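Local coordinates for protein crustacyanin-C1 subunit (PDB 1I4U) that binds the carotenoid astaxanthin within crustacyanin, the multi-subunit complex that gives the lobster carapace its blue colour, at residues 108-119 / 146-157; 68-78 / 173-181. One frame throughout, in Å; residues are numbered along the deposited sequence.

Interaction 1 of 2, residues 108-119 / 146-157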
loop_
_atom_site.group_PDB
_atom_site.type_symbol
_atom_site.label_atom_id
_atom_site.label_comp_id
_atom_site.label_asym_id
_atom_site.label_seq_id
_atom_site.Cartn_x
_atom_site.Cartn_y
_atom_site.Cartn_z
ATOM N N LEU A 108 -1.732 -14.901 -11.029
ATOM C CA LEU A 108 -2.846 -15.857 -11.124
ATOM C C LEU A 108 -2.540 -16.978 -12.106
ATOM O O LEU A 108 -2.997 -18.117 -11.950
ATOM C CB LEU A 108 -4.071 -15.123 -11.638
ATOM C CG LEU A 108 -4.977 -14.383 -10.719
ATOM C CD1 LEU A 108 -6.240 -13.980 -11.476
ATOM C CD2 LEU A 108 -5.365 -15.199 -9.488
ATOM N N GLU A 109 -1.795 -16.651 -13.158
ATOM C CA GLU A 109 -1.473 -17.608 -14.214
ATOM C C GLU A 109 -0.358 -16.983 -15.067
ATOM O O GLU A 109 -0.387 -15.795 -15.376
ATOM C CB GLU A 109 -2.666 -17.937 -15.099
ATOM C CG GLU A 109 -2.418 -19.069 -16.101
ATOM C CD GLU A 109 -3.659 -19.433 -16.904
ATOM O OE1 GLU A 109 -4.728 -19.603 -16.306
ATOM O OE2 GLU A 109 -3.566 -19.522 -18.152
ATOM N N THR A 110 0.604 -17.821 -15.442
ATOM C CA THR A 110 1.616 -17.413 -16.397
ATOM C C THR A 110 2.179 -18.650 -17.113
ATOM O O THR A 110 2.222 -19.725 -16.515
ATOM C CB THR A 110 2.747 -16.623 -15.754
ATOM O OG1 THR A 110 3.683 -16.161 -16.750
ATOM C CG2 THR A 110 3.542 -17.471 -14.781
ATOM N N ASP A 111 2.609 -18.457 -18.335
ATOM C CA ASP A 111 3.406 -19.471 -19.039
ATOM C C ASP A 111 4.856 -19.031 -19.152
ATOM O O ASP A 111 5.600 -19.738 -19.856
ATOM C CB ASP A 111 2.814 -19.835 -20.397
ATOM C CG ASP A 111 2.998 -18.763 -21.448
ATOM O OD1 ASP A 111 3.401 -17.649 -21.074
ATOM O OD2 ASP A 111 2.717 -19.070 -22.633
ATOM N N TYR A 112 5.264 -17.916 -18.565
ATOM C CA TYR A 112 6.593 -17.350 -18.523
ATOM C C TYR A 112 7.093 -16.812 -19.871
ATOM O O TYR A 112 7.802 -15.807 -19.843
ATOM C CB TYR A 112 7.690 -18.296 -17.974
ATOM C CG TYR A 112 7.316 -18.669 -16.551
ATOM C CD1 TYR A 112 7.599 -17.800 -15.530
ATOM C CD2 TYR A 112 6.673 -19.841 -16.260
ATOM C CE1 TYR A 112 7.257 -18.111 -14.241
ATOM C CE2 TYR A 112 6.310 -20.177 -14.949
ATOM C CZ TYR A 112 6.612 -19.291 -13.931
ATOM O OH TYR A 112 6.296 -19.536 -12.603
ATOM N N SER A 113 6.771 -17.470 -20.964
ATOM C CA SER A 113 7.272 -17.077 -22.279
ATOM C C SER A 113 6.316 -16.241 -23.097
ATOM O O SER A 113 6.799 -15.676 -24.108
ATOM C CB SER A 113 7.680 -18.324 -23.043
ATOM O OG SER A 113 6.643 -19.170 -23.192
ATOM N N ASN A 114 5.031 -16.122 -22.770
ATOM C CA ASN A 114 4.112 -15.327 -23.566
ATOM C C ASN A 114 3.336 -14.322 -22.715
ATOM O O ASN A 114 3.223 -13.149 -23.087
ATOM C CB ASN A 114 3.118 -16.209 -24.315
ATOM C CG ASN A 114 3.858 -17.083 -25.306
ATOM O OD1 ASN A 114 4.180 -16.600 -26.404
ATOM N ND2 ASN A 114 4.155 -18.286 -24.913
ATOM N N TYR A 115 2.751 -14.793 -21.597
ATOM C CA TYR A 115 1.812 -13.955 -20.866
ATOM C C TYR A 115 1.916 -14.158 -19.380
ATOM O O TYR A 115 2.349 -15.207 -18.927
ATOM C CB TYR A 115 0.373 -14.295 -21.364
ATOM C CG TYR A 115 -0.129 -15.614 -20.874
ATOM C CD1 TYR A 115 0.233 -16.788 -21.529
ATOM C CD2 TYR A 115 -0.930 -15.716 -19.746
ATOM C CE1 TYR A 115 -0.210 -18.011 -21.099
ATOM C CE2 TYR A 115 -1.363 -16.942 -19.311
ATOM C CZ TYR A 115 -1.001 -18.080 -19.980
ATOM O OH TYR A 115 -1.403 -19.346 -19.581
ATOM N N ALA A 116 1.343 -13.190 -18.653
ATOM C CA ALA A 116 1.098 -13.297 -17.236
ATOM C C ALA A 116 -0.182 -12.531 -16.885
ATOM O O ALA A 116 -0.489 -11.479 -17.472
ATOM C CB ALA A 116 2.249 -12.796 -16.391
ATOM N N CYS A 117 -0.954 -13.105 -15.957
ATOM C CA CYS A 117 -2.195 -12.536 -15.480
ATOM C C CYS A 117 -1.968 -12.202 -13.994
ATOM O O CYS A 117 -1.758 -13.119 -13.204
ATOM C CB CYS A 117 -3.346 -13.517 -15.640
ATOM S SG CYS A 117 -3.358 -14.519 -17.166
ATOM N N LEU A 118 -2.000 -10.908 -13.675
ATOM C CA LEU A 118 -1.632 -10.437 -12.324
ATOM C C LEU A 118 -2.806 -9.828 -11.604
ATOM O O LEU A 118 -3.680 -9.199 -12.229
ATOM C CB LEU A 118 -0.534 -9.395 -12.438
ATOM C CG LEU A 118 0.669 -9.788 -13.324
ATOM C CD1 LEU A 118 1.665 -8.612 -13.327
ATOM C CD2 LEU A 118 1.238 -11.109 -12.904
ATOM N N TYR A 119 -2.820 -9.980 -10.285
ATOM C CA TYR A 119 -3.955 -9.552 -9.485
ATOM C C TYR A 119 -3.524 -9.007 -8.129
ATOM O O TYR A 119 -2.676 -9.611 -7.458
ATOM C CB TYR A 119 -4.874 -10.760 -9.277
ATOM C CG TYR A 119 -6.161 -10.462 -8.530
ATOM C CD1 TYR A 119 -7.107 -9.632 -9.092
ATOM C CD2 TYR A 119 -6.431 -10.978 -7.272
ATOM C CE1 TYR A 119 -8.302 -9.298 -8.473
ATOM C CE2 TYR A 119 -7.626 -10.673 -6.638
ATOM C CZ TYR A 119 -8.552 -9.838 -7.236
ATOM O OH TYR A 119 -9.730 -9.560 -6.572
ATOM N N TYR A 146 -3.918 -16.118 -25.742
ATOM C CA TYR A 146 -3.378 -15.840 -24.426
ATOM C C TYR A 146 -4.228 -14.876 -23.620
ATOM O O TYR A 146 -4.380 -15.056 -22.402
ATOM C CB TYR A 146 -1.918 -15.285 -24.537
ATOM C CG TYR A 146 -1.023 -16.212 -25.333
ATOM C CD1 TYR A 146 -0.807 -17.516 -24.937
ATOM C CD2 TYR A 146 -0.421 -15.808 -26.514
ATOM C CE1 TYR A 146 -0.017 -18.409 -25.628
ATOM C CE2 TYR A 146 0.383 -16.708 -27.239
ATOM C CZ TYR A 146 0.584 -17.974 -26.788
ATOM O OH TYR A 146 1.361 -18.824 -27.521
ATOM N N VAL A 147 -4.760 -13.841 -24.295
ATOM C CA VAL A 147 -5.709 -12.934 -23.662
ATOM C C VAL A 147 -6.857 -13.725 -23.078
ATOM O O VAL A 147 -7.253 -13.453 -21.948
ATOM C CB VAL A 147 -6.248 -11.847 -24.635
ATOM C CG1 VAL A 147 -7.315 -11.000 -23.964
ATOM C CG2 VAL A 147 -5.050 -11.041 -25.153
ATOM N N LYS A 148 -7.387 -14.696 -23.796
ATOM C CA LYS A 148 -8.514 -15.491 -23.323
ATOM C C LYS A 148 -8.161 -16.358 -22.108
ATOM O O LYS A 148 -9.001 -16.619 -21.250
ATOM C CB LYS A 148 -8.998 -16.399 -24.450
ATOM C CG LYS A 148 -9.834 -15.827 -25.570
ATOM C CD LYS A 148 -9.976 -16.881 -26.687
ATOM C CE LYS A 148 -10.678 -16.447 -27.948
ATOM N NZ LYS A 148 -9.994 -15.391 -28.724
ATOM N N LYS A 149 -6.889 -16.767 -22.045
ATOM C CA LYS A 149 -6.446 -17.481 -20.844
ATOM C C LYS A 149 -6.583 -16.587 -19.637
ATOM O O LYS A 149 -7.098 -16.992 -18.577
ATOM C CB LYS A 149 -5.021 -18.039 -20.960
ATOM C CG LYS A 149 -4.973 -19.179 -22.049
ATOM C CD LYS A 149 -3.554 -19.539 -22.384
ATOM C CE LYS A 149 -3.322 -19.881 -23.874
ATOM N NZ LYS A 149 -4.156 -21.046 -24.245
ATOM N N CYS A 150 -6.104 -15.312 -19.775
ATOM C CA CYS A 150 -6.272 -14.437 -18.634
ATOM C C CYS A 150 -7.751 -14.150 -18.378
ATOM O O CYS A 150 -8.107 -14.109 -17.206
ATOM C CB CYS A 150 -5.509 -13.133 -18.836
ATOM S SG CYS A 150 -3.710 -13.219 -18.727
ATOM N N GLU A 151 -8.554 -13.983 -19.422
ATOM C CA GLU A 151 -9.970 -13.694 -19.190
ATOM C C GLU A 151 -10.578 -14.787 -18.335
ATOM O O GLU A 151 -11.332 -14.476 -17.416
ATOM C CB GLU A 151 -10.710 -13.512 -20.511
ATOM C CG GLU A 151 -12.205 -13.259 -20.246
ATOM C CD GLU A 151 -13.068 -13.230 -21.501
ATOM O OE1 GLU A 151 -12.586 -13.587 -22.599
ATOM O OE2 GLU A 151 -14.257 -12.837 -21.432
ATOM N N ALA A 152 -10.235 -16.047 -18.684
ATOM C CA ALA A 152 -10.777 -17.183 -17.943
ATOM C C ALA A 152 -10.358 -17.113 -16.492
ATOM O O ALA A 152 -11.145 -17.288 -15.570
ATOM C CB ALA A 152 -10.368 -18.502 -18.563
ATOM N N ALA A 153 -9.072 -16.801 -16.285
ATOM C CA ALA A 153 -8.521 -16.773 -14.931
ATOM C C ALA A 153 -9.191 -15.717 -14.070
ATOM O O ALA A 153 -9.485 -15.943 -12.899
ATOM C CB ALA A 153 -7.015 -16.556 -14.935
ATOM N N PHE A 154 -9.420 -14.551 -14.670
ATOM C CA PHE A 154 -10.069 -13.503 -13.893
ATOM C C PHE A 154 -11.549 -13.786 -13.673
ATOM O O PHE A 154 -12.050 -13.492 -12.572
ATOM C CB PHE A 154 -9.823 -12.181 -14.610
ATOM C CG PHE A 154 -8.386 -11.663 -14.501
ATOM C CD1 PHE A 154 -7.918 -11.279 -13.268
ATOM C CD2 PHE A 154 -7.539 -11.579 -15.569
ATOM C CE1 PHE A 154 -6.636 -10.790 -13.126
ATOM C CE2 PHE A 154 -6.266 -11.100 -15.447
ATOM C CZ PHE A 154 -5.758 -10.772 -14.219
ATOM N N LYS A 155 -12.217 -14.336 -14.672
ATOM C CA LYS A 155 -13.626 -14.715 -14.474
ATOM C C LYS A 155 -13.751 -15.735 -13.374
ATOM O O LYS A 155 -14.710 -15.726 -12.586
ATOM C CB LYS A 155 -14.202 -15.243 -15.771
ATOM C CG LYS A 155 -14.616 -14.183 -16.786
ATOM C CD LYS A 155 -14.908 -14.850 -18.089
ATOM C CE LYS A 155 -15.928 -14.354 -19.047
ATOM N NZ LYS A 155 -16.289 -12.931 -18.946
ATOM N N ASN A 156 -12.771 -16.608 -13.289
ATOM C CA ASN A 156 -12.790 -17.657 -12.275
ATOM C C ASN A 156 -12.733 -17.109 -10.852
ATOM O O ASN A 156 -13.138 -17.812 -9.912
ATOM C CB ASN A 156 -11.637 -18.635 -12.502
ATOM C CG ASN A 156 -11.559 -19.815 -11.576
ATOM O OD1 ASN A 156 -12.352 -20.763 -11.597
ATOM N ND2 ASN A 156 -10.561 -19.868 -10.713
ATOM N N ILE A 157 -12.247 -15.883 -10.669
ATOM C CA ILE A 157 -12.209 -15.261 -9.341
ATOM C C ILE A 157 -13.164 -14.075 -9.272
ATOM O O ILE A 157 -13.091 -13.156 -8.470
ATOM C CB ILE A 157 -10.770 -14.899 -8.920
ATOM C CG1 ILE A 157 -10.027 -13.923 -9.835
ATOM C CG2 ILE A 157 -9.969 -16.181 -8.776
ATOM C CD1 ILE A 157 -8.922 -13.143 -9.148
HETATM O O HOH W 1 -7.130 -19.553 -17.685
#
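Asp111 OD1, on a side chain whose OD2 lies near the Tyr146 ring, is gripped by two backbone donors, Asn114 N at 2.8 Å and Tyr115 N, which reach it from opposite faces of the carboxylate. This Asx motif pins the turn between strands 108-110 and 115-119. Asp111 OD2 takes the amide ND2 of Asn114, a bond that steadies the amide stacked on the Tyr146 ring, the two planes only 9° apart, with Asn114 CB 3.9 Å from the ring centroid, almost on its normal. Tyr115 meets Tyr146 differently: the two tyrosine rings are nearly parallel but displaced, meeting CD1 to CD1 with little overlap. With CG between its backbone N and carbonyl carbon (chi1 73°), the Tyr115 ring runs across the Lys149 side chain, and its hydroxyl donates to the anti lone pair of Glu109 OE2 at 2.6 Å. The other carboxylate oxygen, Glu109 OE1, is joined to Lys149 O by a water that donates to both. At mid-contact the Cys117 SG–Cys150 SG disulfide, 2.1 Å long, bonds strand to helix covalently. Further on, Phe154 turns its edge to the strand, CZ standing 3.3 Å from Leu118 O. Ile157 CD1 lies squarely over the Tyr119 ring, 3.6 Å from the centroid, and meets Leu108 CD1 tip to tip; the Tyr119 hydroxyl is held by Asp131. This is the helix that lipocalins pack against the outside of their barrel: helix 146-156 runs 24° from strand 115-119 and reaches the adjoining strand 128-137 through Cys150 and Phe154. Ala116 and Leu118 point away from the helix, Ala116 touching Trp35 of strand 33-41 and both touching Tyr31 of helix 28-31.

Interaction 2 of 2, residues 68-78 / 173-181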
loop_
_atom_site.group_PDB
_atom_site.type_symbol
_atom_site.label_atom_id
_atom_site.label_comp_id
_atom_site.label_asym_id
_atom_site.label_seq_id
_atom_site.Cartn_x
_atom_site.Cartn_y
_atom_site.Cartn_z
ATOM N N THR A 68 9.079 1.690 -17.227
ATOM C CA THR A 68 9.241 2.880 -18.032
ATOM C C THR A 68 8.051 3.003 -18.985
ATOM O O THR A 68 7.311 2.069 -19.273
ATOM C CB THR A 68 10.558 2.848 -18.855
ATOM O OG1 THR A 68 10.489 1.742 -19.760
ATOM C CG2 THR A 68 11.766 2.772 -17.941
ATOM N N GLY A 69 7.917 4.212 -19.523
ATOM C CA GLY A 69 6.887 4.486 -20.538
ATOM C C GLY A 69 6.623 5.996 -20.546
ATOM O O GLY A 69 7.517 6.769 -20.169
ATOM N N ILE A 70 5.441 6.365 -20.990
ATOM C CA ILE A 70 5.032 7.759 -21.109
ATOM C C ILE A 70 4.036 8.050 -19.987
ATOM O O ILE A 70 3.022 7.352 -19.889
ATOM C CB ILE A 70 4.392 8.069 -22.481
ATOM C CG1 ILE A 70 5.171 7.487 -23.652
ATOM C CG2 ILE A 70 4.193 9.566 -22.626
ATOM C CD1 ILE A 70 6.573 8.010 -23.642
ATOM N N ALA A 71 4.319 9.066 -19.195
ATOM C CA ALA A 71 3.496 9.502 -18.065
ATOM C C ALA A 71 2.263 10.213 -18.597
ATOM O O ALA A 71 2.192 10.519 -19.806
ATOM C CB ALA A 71 4.326 10.443 -17.226
ATOM N N TYR A 72 1.308 10.486 -17.708
ATOM C CA TYR A 72 0.062 11.149 -18.089
ATOM C C TYR A 72 0.258 12.570 -18.607
ATOM O O TYR A 72 -0.594 13.087 -19.338
ATOM C CB TYR A 72 -0.933 11.087 -16.913
ATOM C CG TYR A 72 -1.559 9.711 -16.795
ATOM C CD1 TYR A 72 -0.967 8.696 -16.018
ATOM C CD2 TYR A 72 -2.726 9.373 -17.484
ATOM C CE1 TYR A 72 -1.543 7.452 -15.937
ATOM C CE2 TYR A 72 -3.295 8.133 -17.414
ATOM C CZ TYR A 72 -2.701 7.176 -16.629
ATOM O OH TYR A 72 -3.262 5.919 -16.561
ATOM N N ASP A 73 1.385 13.198 -18.311
ATOM C CA ASP A 73 1.685 14.524 -18.816
ATOM C C ASP A 73 2.400 14.468 -20.163
ATOM O O ASP A 73 2.783 15.487 -20.742
ATOM C CB ASP A 73 2.535 15.327 -17.836
ATOM C CG ASP A 73 3.913 14.773 -17.533
ATOM O OD1 ASP A 73 4.300 13.713 -18.058
ATOM O OD2 ASP A 73 4.586 15.459 -16.711
ATOM N N GLY A 74 2.668 13.296 -20.680
ATOM C CA GLY A 74 3.373 13.171 -21.912
ATOM C C GLY A 74 4.878 13.009 -21.854
ATOM O O GLY A 74 5.507 12.841 -22.927
ATOM N N ASN A 75 5.481 13.056 -20.678
ATOM C CA ASN A 75 6.932 12.897 -20.582
ATOM C C ASN A 75 7.302 11.451 -20.368
ATOM O O ASN A 75 6.553 10.698 -19.760
ATOM C CB ASN A 75 7.524 13.761 -19.463
ATOM C CG ASN A 75 7.303 15.217 -19.895
ATOM O OD1 ASN A 75 7.686 15.551 -21.000
ATOM N ND2 ASN A 75 6.680 15.955 -19.005
ATOM N N LEU A 76 8.497 11.098 -20.835
ATOM C CA LEU A 76 9.099 9.822 -20.448
ATOM C C LEU A 76 9.230 9.753 -18.925
ATOM O O LEU A 76 9.552 10.739 -18.287
ATOM C CB LEU A 76 10.482 9.659 -21.047
ATOM C CG LEU A 76 10.563 9.459 -22.553
ATOM C CD1 LEU A 76 11.900 9.901 -23.127
ATOM C CD2 LEU A 76 10.329 7.990 -22.860
ATOM N N LEU A 77 9.062 8.550 -18.368
ATOM C CA LEU A 77 9.113 8.303 -16.954
ATOM C C LEU A 77 9.686 6.932 -16.672
ATOM O O LEU A 77 9.355 5.969 -17.346
ATOM C CB LEU A 77 7.696 8.410 -16.327
ATOM C CG LEU A 77 7.599 8.142 -14.828
ATOM C CD1 LEU A 77 8.379 9.168 -14.003
ATOM C CD2 LEU A 77 6.137 8.164 -14.361
ATOM N N LYS A 78 10.573 6.894 -15.693
ATOM C CA LYS A 78 11.103 5.668 -15.135
ATOM C C LYS A 78 10.739 5.607 -13.656
ATOM O O LYS A 78 10.956 6.616 -12.971
ATOM C CB LYS A 78 12.617 5.526 -15.255
ATOM C CG LYS A 78 13.266 4.300 -14.638
ATOM C CD LYS A 78 14.745 4.228 -14.929
ATOM C CE LYS A 78 15.513 4.563 -13.684
ATOM N NZ LYS A 78 16.980 4.675 -13.953
ATOM N N CYS A 173 6.075 3.506 -29.652
ATOM C CA CYS A 173 6.704 3.624 -28.336
ATOM C C CYS A 173 8.217 3.699 -28.454
ATOM O O CYS A 173 8.807 2.886 -29.182
ATOM C CB CYS A 173 6.367 2.408 -27.489
ATOM S SG CYS A 173 4.635 2.344 -27.008
ATOM N N PRO A 174 8.850 4.617 -27.739
ATOM C CA PRO A 174 10.312 4.765 -27.792
ATOM C C PRO A 174 11.007 3.811 -26.829
ATOM O O PRO A 174 11.748 4.219 -25.917
ATOM C CB PRO A 174 10.528 6.223 -27.409
ATOM C CG PRO A 174 9.459 6.439 -26.373
ATOM C CD PRO A 174 8.271 5.662 -26.879
ATOM N N TYR A 175 10.840 2.519 -27.048
ATOM C CA TYR A 175 11.349 1.529 -26.107
ATOM C C TYR A 175 12.864 1.593 -25.940
ATOM O O TYR A 175 13.357 1.404 -24.834
ATOM C CB TYR A 175 10.911 0.156 -26.574
ATOM C CG TYR A 175 9.456 -0.176 -26.581
ATOM C CD1 TYR A 175 8.604 0.005 -25.499
ATOM C CD2 TYR A 175 8.888 -0.764 -27.684
ATOM C CE1 TYR A 175 7.259 -0.338 -25.538
ATOM C CE2 TYR A 175 7.572 -1.138 -27.754
ATOM C CZ TYR A 175 6.754 -0.911 -26.674
ATOM O OH TYR A 175 5.449 -1.325 -26.788
ATOM N N ASP A 176 13.588 1.836 -27.031
ATOM C CA ASP A 176 15.038 1.850 -26.930
ATOM C C ASP A 176 15.500 3.036 -26.112
ATOM O O ASP A 176 16.586 2.979 -25.538
ATOM C CB ASP A 176 15.659 1.818 -28.321
ATOM C CG ASP A 176 15.761 0.463 -28.941
ATOM O OD1 ASP A 176 15.449 -0.543 -28.283
ATOM O OD2 ASP A 176 16.160 0.437 -30.152
ATOM N N THR A 177 14.744 4.136 -26.096
ATOM C CA THR A 177 15.039 5.248 -25.225
ATOM C C THR A 177 14.658 4.905 -23.794
ATOM O O THR A 177 15.402 5.171 -22.840
ATOM C CB THR A 177 14.309 6.506 -25.722
ATOM O OG1 THR A 177 14.711 6.787 -27.068
ATOM C CG2 THR A 177 14.687 7.709 -24.899
ATOM N N GLN A 178 13.458 4.342 -23.621
ATOM C CA GLN A 178 13.011 3.942 -22.282
ATOM C C GLN A 178 14.000 3.060 -21.570
ATOM O O GLN A 178 14.238 3.221 -20.389
ATOM C CB GLN A 178 11.677 3.181 -22.407
ATOM C CG GLN A 178 10.526 4.045 -22.833
ATOM C CD GLN A 178 9.233 3.317 -23.178
ATOM O OE1 GLN A 178 8.544 3.675 -24.137
ATOM N NE2 GLN A 178 8.912 2.316 -22.367
ATOM N N LYS A 179 14.601 2.133 -22.290
ATOM C CA LYS A 179 15.478 1.149 -21.650
ATOM C C LYS A 179 16.766 1.802 -21.191
ATOM O O LYS A 179 17.493 1.119 -20.457
ATOM C CB LYS A 179 15.627 -0.038 -22.575
ATOM C CG LYS A 179 16.595 0.116 -23.699
ATOM C CD LYS A 179 16.537 -1.076 -24.677
ATOM C CE LYS A 179 17.678 -0.885 -25.709
ATOM N NZ LYS A 179 17.523 -1.757 -26.915
ATOM N N THR A 180 17.054 3.044 -21.544
ATOM C CA THR A 180 18.283 3.753 -21.141
ATOM C C THR A 180 18.014 4.781 -20.066
ATOM O O THR A 180 18.936 5.460 -19.562
ATOM C CB THR A 180 18.926 4.534 -22.307
ATOM O OG1 THR A 180 18.023 5.590 -22.703
ATOM C CG2 THR A 180 19.119 3.682 -23.529
ATOM N N LEU A 181 16.763 4.962 -19.630
ATOM C CA LEU A 181 16.454 5.956 -18.613
ATOM C C LEU A 181 17.036 5.550 -17.260
ATOM O O LEU A 181 17.267 4.342 -17.045
ATOM C CB LEU A 181 14.946 6.133 -18.457
ATOM C CG LEU A 181 14.184 6.559 -19.700
ATOM C CD1 LEU A 181 12.691 6.482 -19.354
ATOM C CD2 LEU A 181 14.574 7.963 -20.136
ATOM O OXT LEU A 181 17.273 6.437 -16.416
#
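Gln178 and Thr68 join the short C-terminal helix 175-178 to a beta-hairpin of the lipocalin barrel, in which strand 63-68 turns a corner at Gly69, and after the short strand 70-71 a type I turn at Ala71–Gly74 leads back into strand 76-85. The Gln178 side chain crosses that of Thr68 at a slant. Its CB rests 3.2 Å from Thr68 OG1, and its CG meets the CD2 methyl of Leu76 at 4.0 Å. The chain stays extended beyond CG, which carries CD to 3.7 Å from Gly69 CA. At the tip, NE2 donates to Thr68 OG1 over 3.1 Å, with an N-H...O angle of 169° and the acceptor just 7° out of the amide plane; it also donates to Cys51 O, so two bonds fix the rotation of the amide. The buried OE1 finds no partner in the model.

Beside this polar point lies an apolar one. Leu76 slides past Pro174, its CD2 reaching the proline CG at 3.9 Å, while CD1 crosses to the CG2 methyl of Thr177. Pro174 immediately precedes the helix and follows Cys173, whose disulfide to Cys51 holds the tail to the barrel a second time. A type I turn from Gln178 to Leu181 then brings the last residue back onto the hairpin: its CD1 packs near Thr68 CG2, Leu76 CB and Leu77 O. The chain terminus itself is then met by Lys78. A bend at chi3 (107°) lays the lysine along the terminal carboxylate, with CD 3.3 Å from Leu181 O; NZ forms a salt bridge to Leu181 OXT at 3.0 Å and a weak hydrogen bond to Leu181 O.

From the N terminus, the chain lays down strands 33-41, 52-58 and 63-68 before it reaches the hairpin 68-78, whose partner comes only at the C terminus, so interaction 2 closes a long loop holding the later barrel strands. Within that loop the chain passes through 108-119 and, after strand 128-137, enters helix 144-156, which carries most of segment 146-157; interaction 1 closes this shorter loop, wholly nested in the longer one. The nearest atoms of interactions 1 and 2 are about 13 Å apart, and the two lie on opposite sides of the chain's centre. Both bear on the same curled antiparallel sheet, interaction 1 tying a helix to its later strands and interaction 2 the terminal tail to its earlier ones.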